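PDB 4XXL: cytochrome c class I from Sideroxydans lithotrophicus, which carries a covalently bound heme c and probably serves as an electron shuttle in lithoautotrophic growth. Local coordinates for residues A[75-78]-A[82-85]; A[33-38]-A[42-47]. One frame throughout, in Å; residues are numbered along the deposited sequence.

Overall arrangement
Contact 2 comes first along the chain and closes before contact 1 opens. It joins helix 31-40 to the short helical turn 43-46, while contact 1 links the middle of helix 71-81 to the turn and strand that follow it, 82-85. Their centres lie 15 Å apart, on opposite sides of the centre of the chain; the nearest atoms are about 6 Å apart and do not touch. What they share is the heme. Residues 42-47 bind it covalently and supply one axial histidine, His-47; residues 75-78 and 82-85 line its other side, where His-95 is the second axial ligand. Together they help enclose a bis-histidine heme c within one cytochrome c domain.

Contact 1 of 2, residues A[75-78]-A[82-85]; sequences LIHH and GEKA. With HEC (heme c), chain B.
The carbonyl oxygen of His-78 is gripped by two waters, each of which spans to a backbone N-H of the opposite segment. The first donates to His-78 O at 2.6 Å and accepts from Gly-82 N, and the second donates to the same His-78 O at 2.8 Å and accepts from Glu-83 N. The last turn of the helix and the chain that leaves it are thus joined by a pair of water bridges, with Gly-82 leaving helical geometry at positive phi, a left-handed backbone conformation that glycine adopts readily. On the surface a direct bond runs from His-77 NE2 to Glu-83 OE2 (3.0 Å, 152° at the hydrogen). The acceptor lies near the ring plane of His-77, but the donor comes from above the carboxylate, and the two planes stand 68° apart. Extended beyond CG, the glutamate chain brings OE2 to the edge of the imidazole. This histidine-carboxylate pair is exposed.

The ring of the same His-78 packs against the heme: CBA of one propionate sits over the centre of one ring face, 3.5 Å above it, and His-78 CE1 approaches HEC C1A at 3.3 Å. Leu-75, His-78 and Ala-85 all belong to the heme c pocket, and the His-78 ring also meets that of His-95, the axial ligand opposite His-47.

Leu-75, on helix 71-81, touches Val-61 and Tyr-65 of helix 58-65 and Val-111 of helix 104-115, whereas backbone bonds of Glu-83 with His-95 and of Ala-85 with Glu-93 tie the outgoing chain to strand 92-94 and the second axial ligand.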
ATOM      1  N   LEU A  75       4.983   0.691  -6.375  1.00 12.66           N
ATOM      2  CA  LEU A  75       4.156   0.183  -5.260  1.00 12.74           C
ATOM      3  C   LEU A  75       3.546  -1.180  -5.600  1.00 12.97           C
ATOM      4  O   LEU A  75       3.383  -2.025  -4.701  1.00 11.90           O
ATOM      5  CB  LEU A  75       3.050   1.164  -4.823  1.00 13.91           C
ATOM      6  CG  LEU A  75       3.502   2.462  -4.091  1.00 14.67           C
ATOM      7  CD1 LEU A  75       2.330   3.180  -3.474  1.00 16.16           C
ATOM      8  CD2 LEU A  75       4.550   2.154  -2.996  1.00 15.19           C
ATOM      9  N   ILE A  76       3.242  -1.413  -6.867  1.00 13.17           N
ATOM     10  CA  ILE A  76       2.801  -2.791  -7.261  1.00 13.29           C
ATOM     11  C   ILE A  76       3.922  -3.790  -6.931  1.00 14.37           C
ATOM     12  O   ILE A  76       3.643  -4.868  -6.357  1.00 13.70           O
ATOM     13  CB  ILE A  76       2.379  -2.904  -8.743  1.00 14.35           C
ATOM     14  CG1 ILE A  76       1.096  -2.120  -8.926  1.00 13.66           C
ATOM     15  CG2 ILE A  76       2.252  -4.379  -9.140  1.00 13.81           C
ATOM     16  CD1 ILE A  76       0.632  -1.955 -10.378  1.00 15.66           C
ATOM     17  N   HIS A  77       5.180  -3.405  -7.258  1.00 11.61           N
ATOM     18  CA  HIS A  77       6.331  -4.190  -6.881  1.00 13.57           C
ATOM     19  C   HIS A  77       6.446  -4.371  -5.380  1.00 12.10           C
ATOM     20  O   HIS A  77       6.601  -5.482  -4.885  1.00 13.05           O
ATOM     21  CB  HIS A  77       7.614  -3.590  -7.456  1.00 14.46           C
ATOM     22  CG  HIS A  77       8.830  -4.284  -6.988  1.00 17.41           C
ATOM     23  ND1 HIS A  77       9.292  -5.451  -7.558  1.00 20.85           N
ATOM     24  CD2 HIS A  77       9.665  -4.008  -5.964  1.00 21.55           C
ATOM     25  CE1 HIS A  77      10.379  -5.847  -6.919  1.00 21.59           C
ATOM     26  NE2 HIS A  77      10.626  -4.991  -5.945  1.00 24.58           N
ATOM     27  N   HIS A  78       6.295  -3.297  -4.651  1.00 11.15           N
ATOM     28  CA  HIS A  78       6.456  -3.365  -3.208  1.00 13.25           C
ATOM     29  C   HIS A  78       5.473  -4.339  -2.553  1.00 12.02           C
ATOM     30  O   HIS A  78       5.838  -5.026  -1.613  1.00 13.50           O
ATOM     31  CB  HIS A  78       6.203  -1.986  -2.595  1.00 13.06           C
ATOM     32  CG  HIS A  78       6.194  -2.000  -1.103  1.00 13.06           C
ATOM     33  ND1 HIS A  78       5.050  -2.036  -0.345  1.00 16.25           N
ATOM     34  CD2 HIS A  78       7.228  -2.041  -0.228  1.00 14.59           C
ATOM     35  CE1 HIS A  78       5.383  -2.092   0.924  1.00 16.07           C
ATOM     36  NE2 HIS A  78       6.688  -2.041   1.020  1.00 15.51           N
ATOM     37  N   GLY A  82       7.591  -9.005  -1.111  1.00 12.77           N
ATOM     38  CA  GLY A  82       8.078  -9.404   0.220  1.00 14.03           C
ATOM     39  C   GLY A  82       9.438  -8.982   0.598  1.00 14.54           C
ATOM     40  O   GLY A  82      10.174  -9.759   1.289  1.00 16.50           O
ATOM     41  N   GLU A  83       9.811  -7.767   0.196  1.00 14.62           N
ATOM     42  CA  GLU A  83      11.126  -7.274   0.551  1.00 16.72           C
ATOM     43  C   GLU A  83      11.083  -6.767   1.971  1.00 15.51           C
ATOM     44  O   GLU A  83      10.007  -6.625   2.588  1.00 17.44           O
ATOM     45  CB  GLU A  83      11.539  -6.183  -0.421  1.00 18.67           C
ATOM     46  CG  GLU A  83      11.790  -6.740  -1.821  1.00 22.75           C
ATOM     47  CD  GLU A  83      12.072  -5.687  -2.901  1.00 29.63           C
ATOM     48  OE1 GLU A  83      11.784  -4.484  -2.701  1.00 34.37           O
ATOM     49  OE2 GLU A  83      12.558  -6.088  -3.986  1.00 37.96           O
ATOM     50  N   LYS A  84      12.272  -6.509   2.517  1.00 19.54           N
ATOM     51  CA  LYS A  84      12.380  -6.073   3.912  1.00 20.85           C
ATOM     52  C   LYS A  84      11.592  -4.791   4.197  1.00 19.63           C
ATOM     53  O   LYS A  84      11.498  -3.840   3.397  1.00 21.47           O
ATOM     54  CB  LYS A  84      13.851  -5.949   4.355  1.00 26.49           C
ATOM     55  CG  LYS A  84      14.547  -7.312   4.398  1.00 34.50           C
ATOM     56  CD  LYS A  84      14.249  -8.109   5.684  1.00 41.52           C
ATOM     57  CE  LYS A  84      15.324  -7.868   6.751  1.00 46.48           C
ATOM     58  NZ  LYS A  84      15.334  -8.831   7.897  1.00 51.14           N
ATOM     59  N   ALA A  85      10.995  -4.794   5.370  1.00 16.73           N
ATOM     60  CA  ALA A  85      10.196  -3.679   5.858  1.00 17.33           C
ATOM     61  C   ALA A  85      10.762  -3.406   7.228  1.00 16.70           C
ATOM     62  O   ALA A  85      10.916  -4.331   8.048  1.00 16.11           O
ATOM     63  CB  ALA A  85       8.699  -4.018   5.917  1.00 17.15           C
TER
HETATM   64 FE   HEC B 201       2.715  -2.035   4.520  1.00  9.92          FE
HETATM   65  CHA HEC B 201       5.358   0.154   3.956  1.00 10.67           C
HETATM   66  CHB HEC B 201       1.173  -0.946   1.630  1.00 10.88           C
HETATM   67  CHC HEC B 201       0.375  -4.557   4.825  1.00  9.80           C
HETATM   68  CHD HEC B 201       3.847  -2.669   7.630  1.00 11.09           C
HETATM   69  NA  HEC B 201       3.232  -0.684   3.052  1.00 10.94           N
HETATM   70  C1A HEC B 201       4.295   0.147   3.064  1.00 11.23           C
HETATM   71  C2A HEC B 201       4.158   1.018   1.953  1.00 10.12           C
HETATM   72  C3A HEC B 201       2.971   0.703   1.335  1.00 10.67           C
HETATM   73  C4A HEC B 201       2.378  -0.378   2.043  1.00  9.93           C
HETATM   74  CMA HEC B 201       2.336   1.364   0.150  1.00 11.38           C
HETATM   75  CAA HEC B 201       5.186   2.090   1.595  1.00 10.14           C
HETATM   76  CBA HEC B 201       6.253   1.482   0.714  1.00 11.10           C
HETATM   77  CGA HEC B 201       7.263   2.487   0.185  1.00 13.97           C
HETATM   78  O1A HEC B 201       7.364   3.602   0.718  1.00 15.49           O
HETATM   79  O2A HEC B 201       7.898   2.206  -0.886  1.00 16.56           O
HETATM   80  NB  HEC B 201       1.094  -2.635   3.466  1.00  8.80           N
HETATM   81  C1B HEC B 201       0.634  -2.054   2.305  1.00  9.83           C
HETATM   82  C2B HEC B 201      -0.516  -2.767   1.849  1.00  9.95           C
HETATM   83  C3B HEC B 201      -0.765  -3.784   2.689  1.00 10.71           C
HETATM   84  C4B HEC B 201       0.264  -3.729   3.720  1.00  9.56           C
HETATM   85  CMB HEC B 201      -1.278  -2.431   0.599  1.00 11.12           C
HETATM   86  CAB HEC B 201      -1.755  -4.879   2.609  1.00 10.13           C
HETATM   87  CBB HEC B 201      -1.527  -5.662   1.454  1.00 12.08           C
HETATM   88  NC  HEC B 201       2.192  -3.364   6.027  1.00 10.36           N
HETATM   89  C1C HEC B 201       1.223  -4.302   5.865  1.00  9.90           C
HETATM   90  C2C HEC B 201       1.139  -4.929   7.124  1.00 10.35           C
HETATM   91  C3C HEC B 201       2.044  -4.378   8.010  1.00 10.99           C
HETATM   92  C4C HEC B 201       2.736  -3.401   7.234  1.00 11.03           C
HETATM   93  CMC HEC B 201       0.118  -5.965   7.416  1.00 10.44           C
HETATM   94  CAC HEC B 201       2.242  -4.734   9.476  1.00 11.49           C
HETATM   95  CBC HEC B 201       2.481  -6.069   9.825  1.00 12.57           C
HETATM   96  ND  HEC B 201       4.281  -1.446   5.515  1.00  8.74           N
HETATM   97  C1D HEC B 201       4.588  -1.777   6.818  1.00 10.43           C
HETATM   98  C2D HEC B 201       5.857  -1.143   7.256  1.00 11.26           C
HETATM   99  C3D HEC B 201       6.241  -0.388   6.235  1.00 11.78           C
HETATM  100  C4D HEC B 201       5.246  -0.535   5.156  1.00 10.59           C
HETATM  101  CMD HEC B 201       6.498  -1.310   8.579  1.00 11.46           C
HETATM  102  CAD HEC B 201       7.469   0.538   6.177  1.00 15.45           C
HETATM  103  CBD HEC B 201       8.665  -0.191   5.640  1.00 19.05           C
HETATM  104  CGD HEC B 201       9.957   0.629   5.548  1.00 25.23           C
HETATM  105  O1D HEC B 201       9.967   1.897   5.501  1.00 30.14           O
HETATM  106  O2D HEC B 201      11.038  -0.011   5.442  1.00 26.62           O
HETATM  107  O   HOH W   1       5.431  -7.428  -0.638  1.00 11.93           O
HETATM  108  O   HOH W   2       8.412  -5.399  -0.465  1.00 21.97           O

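Contact 2 of 2, residues A[33-38]-A[42-47]; sequences AAKSLA and NCFKCH. With HEC (heme c), chain B.
Apolar packing between Ala-38 and Phe-44 carries most of this contact. The methyl of Ala-38 lies over one face of the Phe-44 ring, offset toward its rim, in a CH-pi contact with CB 3.8 Å from the ring centroid; its closest ring atom, Phe-44 CE2, is 3.6 Å from Ala-38 CB. Phe-44 CG is anti to the carbonyl carbon (chi1 -71°), which swings the ring back onto helix 31-40, where Lys-35 CE also approaches CZ. Replacing Phe-44 with an alanine would probably uncover the Ala-38 methyl and open a gap between the helix and the heme-binding turn.

Backbone hydrogen bonding closes the helix. Cys-43 N donates to Ala-38 O (3.0 Å, 137° at the hydrogen), the signature bond of a Schellman motif whose C-prime residue, Asn-42, has positive phi. A water adds a weak bridge from Ala-38 O to Phe-44 N. Among the side chains, Lys-45 NZ donates to Asn-42 OD1 within the turn, from above the amide carbonyl plane.

Covalent and metal bonds then fix the heme, in the CXXCH motif of c-type cytochromes. Thioether bonds join Cys-43 SG to HEC CAB and Cys-46 SG to HEC CAC. His-47 NE2 binds HEC FE, the iron, at 2.0 Å. His-95 is the other axial ligand. His-47 ND1 is hydrogen-bonded to Pro-56 O, which helps fix the rotation of the ring.

Tyr-58 of helix 58-65 stacks on His-47 and touches Cys-43 and Phe-44, and Trp-113 of helix 104-115 meets Ala-34, Lys-35 and Phe-44, so both helices pack against this junction.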
ATOM      1  N   ALA A  33     -13.682  -0.946  -3.663  1.00 14.51           N
ATOM      2  CA  ALA A  33     -12.984  -2.187  -3.973  1.00 14.68           C
ATOM      3  C   ALA A  33     -11.591  -2.129  -3.405  1.00 12.84           C
ATOM      4  O   ALA A  33     -11.107  -3.109  -2.907  1.00 14.06           O
ATOM      5  CB  ALA A  33     -12.913  -2.446  -5.461  1.00 15.28           C
ATOM      6  N   ALA A  34     -11.005  -0.938  -3.488  1.00 13.18           N
ATOM      7  CA  ALA A  34      -9.688  -0.771  -2.863  1.00 13.67           C
ATOM      8  C   ALA A  34      -9.703  -1.013  -1.338  1.00 13.30           C
ATOM      9  O   ALA A  34      -8.892  -1.773  -0.797  1.00 13.08           O
ATOM     10  CB  ALA A  34      -9.133   0.600  -3.181  1.00 14.38           C
ATOM     11  N   LYS A  35     -10.624  -0.364  -0.625  1.00 13.65           N
ATOM     12  CA  LYS A  35     -10.732  -0.516   0.819  1.00 14.16           C
ATOM     13  C   LYS A  35     -11.107  -1.982   1.207  1.00 13.65           C
ATOM     14  O   LYS A  35     -10.603  -2.520   2.186  1.00 14.58           O
ATOM     15  CB  LYS A  35     -11.705   0.510   1.424  1.00 15.97           C
ATOM     16  CG  LYS A  35     -11.292   1.916   1.104  1.00 17.45           C
ATOM     17  CD  LYS A  35     -12.050   3.021   1.797  1.00 20.92           C
ATOM     18  CE  LYS A  35     -11.468   3.201   3.170  1.00 20.35           C
ATOM     19  NZ  LYS A  35     -12.167   4.353   3.809  1.00 21.60           N
ATOM     20  N   SER A  36     -11.969  -2.621   0.418  1.00 13.55           N
ATOM     21  CA  SER A  36     -12.276  -4.025   0.600  1.00 15.40           C
ATOM     22  C   SER A  36     -10.999  -4.933   0.518  1.00 13.40           C
ATOM     23  O   SER A  36     -10.736  -5.781   1.371  1.00 14.87           O
ATOM     24  CB  SER A  36     -13.352  -4.446  -0.403  1.00 17.72           C
ATOM     25  OG  SER A  36     -13.586  -5.833  -0.329  1.00 23.40           O
ATOM     26  N   LEU A  37     -10.201  -4.726  -0.541  1.00 13.25           N
ATOM     27  CA  LEU A  37      -8.978  -5.504  -0.694  1.00 13.98           C
ATOM     28  C   LEU A  37      -7.988  -5.260   0.474  1.00 13.63           C
ATOM     29  O   LEU A  37      -7.331  -6.191   0.990  1.00 14.09           O
ATOM     30  CB  LEU A  37      -8.337  -5.199  -2.050  1.00 14.29           C
ATOM     31  CG  LEU A  37      -7.228  -6.181  -2.444  1.00 14.93           C
ATOM     32  CD1 LEU A  37      -7.777  -7.581  -2.677  1.00 16.38           C
ATOM     33  CD2 LEU A  37      -6.508  -5.696  -3.663  1.00 14.97           C
ATOM     34  N   ALA A  38      -7.892  -3.993   0.882  1.00 12.81           N
ATOM     35  CA  ALA A  38      -7.030  -3.625   2.037  1.00 12.99           C
ATOM     36  C   ALA A  38      -7.515  -4.333   3.317  1.00 13.56           C
ATOM     37  O   ALA A  38      -6.704  -4.891   4.057  1.00 14.38           O
ATOM     38  CB  ALA A  38      -6.983  -2.112   2.254  1.00 13.36           C
ATOM     39  N   ASN A  42      -5.202  -7.461   5.478  1.00 12.87           N
ATOM     40  CA  ASN A  42      -4.653  -7.003   6.757  1.00 13.21           C
ATOM     41  C   ASN A  42      -3.955  -5.658   6.678  1.00 12.69           C
ATOM     42  O   ASN A  42      -3.199  -5.280   7.576  1.00 11.90           O
ATOM     43  CB  ASN A  42      -3.743  -8.079   7.400  1.00 15.48           C
ATOM     44  CG  ASN A  42      -4.514  -9.118   8.176  1.00 18.84           C
ATOM     45  OD1 ASN A  42      -5.676  -8.925   8.511  1.00 21.05           O
ATOM     46  ND2 ASN A  42      -3.819 -10.189   8.573  1.00 24.24           N
ATOM     47  N   CYS A  43      -4.093  -4.998   5.537  1.00 10.76           N
ATOM     48  CA  CYS A  43      -3.366  -3.770   5.325  1.00 10.67           C
ATOM     49  C   CYS A  43      -3.656  -2.735   6.389  1.00 11.64           C
ATOM     50  O   CYS A  43      -2.700  -2.089   6.861  1.00 11.50           O
ATOM     51  CB  CYS A  43      -3.694  -3.250   3.904  1.00  9.83           C
ATOM     52  SG  CYS A  43      -3.432  -4.373   2.563  1.00 11.93           S
ATOM     53  N   PHE A  44      -4.897  -2.600   6.782  1.00 12.61           N
ATOM     54  CA  PHE A  44      -5.307  -1.588   7.757  1.00 12.06           C
ATOM     55  C   PHE A  44      -4.908  -2.003   9.191  1.00 13.74           C
ATOM     56  O   PHE A  44      -4.981  -1.209  10.109  1.00 15.16           O
ATOM     57  CB  PHE A  44      -6.775  -1.314   7.673  1.00 12.98           C
ATOM     58  CG  PHE A  44      -7.203  -0.573   6.432  1.00 12.29           C
ATOM     59  CD1 PHE A  44      -6.507   0.489   5.921  1.00 13.19           C
ATOM     60  CD2 PHE A  44      -8.363  -0.962   5.780  1.00 13.14           C
ATOM     61  CE1 PHE A  44      -6.985   1.193   4.795  1.00 12.52           C
ATOM     62  CE2 PHE A  44      -8.852  -0.292   4.682  1.00 13.39           C
ATOM     63  CZ  PHE A  44      -8.141   0.780   4.167  1.00 12.83           C
ATOM     64  N   LYS A  45      -4.426  -3.220   9.390  1.00 14.65           N
ATOM     65  CA  LYS A  45      -3.918  -3.550  10.740  1.00 15.02           C
ATOM     66  C   LYS A  45      -2.644  -2.766  11.044  1.00 14.34           C
ATOM     67  O   LYS A  45      -2.357  -2.477  12.199  1.00 17.08           O
ATOM     68  CB  LYS A  45      -3.651  -5.045  10.858  1.00 16.74           C
ATOM     69  CG  LYS A  45      -4.855  -5.914  10.617  1.00 20.95           C
ATOM     70  CD  LYS A  45      -5.996  -5.551  11.552  1.00 23.78           C
ATOM     71  CE  LYS A  45      -7.015  -6.657  11.734  1.00 29.21           C
ATOM     72  NZ  LYS A  45      -7.374  -7.336  10.484  1.00 33.39           N
ATOM     73  N   CYS A  46      -1.903  -2.429  10.006  1.00 11.92           N
ATOM     74  CA  CYS A  46      -0.681  -1.683  10.197  1.00 12.27           C
ATOM     75  C   CYS A  46      -0.674  -0.249   9.634  1.00 12.05           C
ATOM     76  O   CYS A  46       0.243   0.494   9.912  1.00 15.52           O
ATOM     77  CB  CYS A  46       0.424  -2.460   9.559  1.00 14.11           C
ATOM     78  SG  CYS A  46       0.821  -4.037  10.379  1.00 14.24           S
ATOM     79  N   HIS A  47      -1.603   0.059   8.717  1.00 11.08           N
ATOM     80  CA  HIS A  47      -1.623   1.351   8.004  1.00 11.23           C
ATOM     81  C   HIS A  47      -2.946   2.022   8.246  1.00 12.93           C
ATOM     82  O   HIS A  47      -3.977   1.351   8.208  1.00 15.37           O
ATOM     83  CB  HIS A  47      -1.409   1.158   6.498  1.00 11.97           C
ATOM     84  CG  HIS A  47      -0.055   0.596   6.116  1.00 10.48           C
ATOM     85  ND1 HIS A  47       1.061   1.390   5.989  1.00 11.12           N
ATOM     86  CD2 HIS A  47       0.334  -0.656   5.760  1.00 10.17           C
ATOM     87  CE1 HIS A  47       2.057   0.651   5.524  1.00 10.62           C
ATOM     88  NE2 HIS A  47       1.662  -0.618   5.443  1.00  9.90           N
TER
HETATM   89 FE   HEC B 201       2.715  -2.035   4.520  1.00  9.92          FE
HETATM   90  CHA HEC B 201       5.358   0.154   3.956  1.00 10.67           C
HETATM   91  CHB HEC B 201       1.173  -0.946   1.630  1.00 10.88           C
HETATM   92  CHC HEC B 201       0.375  -4.557   4.825  1.00  9.80           C
HETATM   93  CHD HEC B 201       3.847  -2.669   7.630  1.00 11.09           C
HETATM   94  NA  HEC B 201       3.232  -0.684   3.052  1.00 10.94           N
HETATM   95  C1A HEC B 201       4.295   0.147   3.064  1.00 11.23           C
HETATM   96  C2A HEC B 201       4.158   1.018   1.953  1.00 10.12           C
HETATM   97  C3A HEC B 201       2.971   0.703   1.335  1.00 10.67           C
HETATM   98  C4A HEC B 201       2.378  -0.378   2.043  1.00  9.93           C
HETATM   99  CMA HEC B 201       2.336   1.364   0.150  1.00 11.38           C
HETATM  100  CAA HEC B 201       5.186   2.090   1.595  1.00 10.14           C
HETATM  101  CBA HEC B 201       6.253   1.482   0.714  1.00 11.10           C
HETATM  102  CGA HEC B 201       7.263   2.487   0.185  1.00 13.97           C
HETATM  103  O1A HEC B 201       7.364   3.602   0.718  1.00 15.49           O
HETATM  104  O2A HEC B 201       7.898   2.206  -0.886  1.00 16.56           O
HETATM  105  NB  HEC B 201       1.094  -2.635   3.466  1.00  8.80           N
HETATM  106  C1B HEC B 201       0.634  -2.054   2.305  1.00  9.83           C
HETATM  107  C2B HEC B 201      -0.516  -2.767   1.849  1.00  9.95           C
HETATM  108  C3B HEC B 201      -0.765  -3.784   2.689  1.00 10.71           C
HETATM  109  C4B HEC B 201       0.264  -3.729   3.720  1.00  9.56           C
HETATM  110  CMB HEC B 201      -1.278  -2.431   0.599  1.00 11.12           C
HETATM  111  CAB HEC B 201      -1.755  -4.879   2.609  1.00 10.13           C
HETATM  112  CBB HEC B 201      -1.527  -5.662   1.454  1.00 12.08           C
HETATM  113  NC  HEC B 201       2.192  -3.364   6.027  1.00 10.36           N
HETATM  114  C1C HEC B 201       1.223  -4.302   5.865  1.00  9.90           C
HETATM  115  C2C HEC B 201       1.139  -4.929   7.124  1.00 10.35           C
HETATM  116  C3C HEC B 201       2.044  -4.378   8.010  1.00 10.99           C
HETATM  117  C4C HEC B 201       2.736  -3.401   7.234  1.00 11.03           C
HETATM  118  CMC HEC B 201       0.118  -5.965   7.416  1.00 10.44           C
HETATM  119  CAC HEC B 201       2.242  -4.734   9.476  1.00 11.49           C
HETATM  120  CBC HEC B 201       2.481  -6.069   9.825  1.00 12.57           C
HETATM  121  ND  HEC B 201       4.281  -1.446   5.515  1.00  8.74           N
HETATM  122  C1D HEC B 201       4.588  -1.777   6.818  1.00 10.43           C
HETATM  123  C2D HEC B 201       5.857  -1.143   7.256  1.00 11.26           C
HETATM  124  C3D HEC B 201       6.241  -0.388   6.235  1.00 11.78           C
HETATM  125  C4D HEC B 201       5.246  -0.535   5.156  1.00 10.59           C
HETATM  126  CMD HEC B 201       6.498  -1.310   8.579  1.00 11.46           C
HETATM  127  CAD HEC B 201       7.469   0.538   6.177  1.00 15.45           C
HETATM  128  CBD HEC B 201       8.665  -0.191   5.640  1.00 19.05           C
HETATM  129  CGD HEC B 201       9.957   0.629   5.548  1.00 25.23           C
HETATM  130  O1D HEC B 201       9.967   1.897   5.501  1.00 30.14           O
HETATM  131  O2D HEC B 201      11.038  -0.011   5.442  1.00 26.62           O
HETATM  132  O   HOH W   3      -6.833  -4.840   7.283  1.00 15.66           O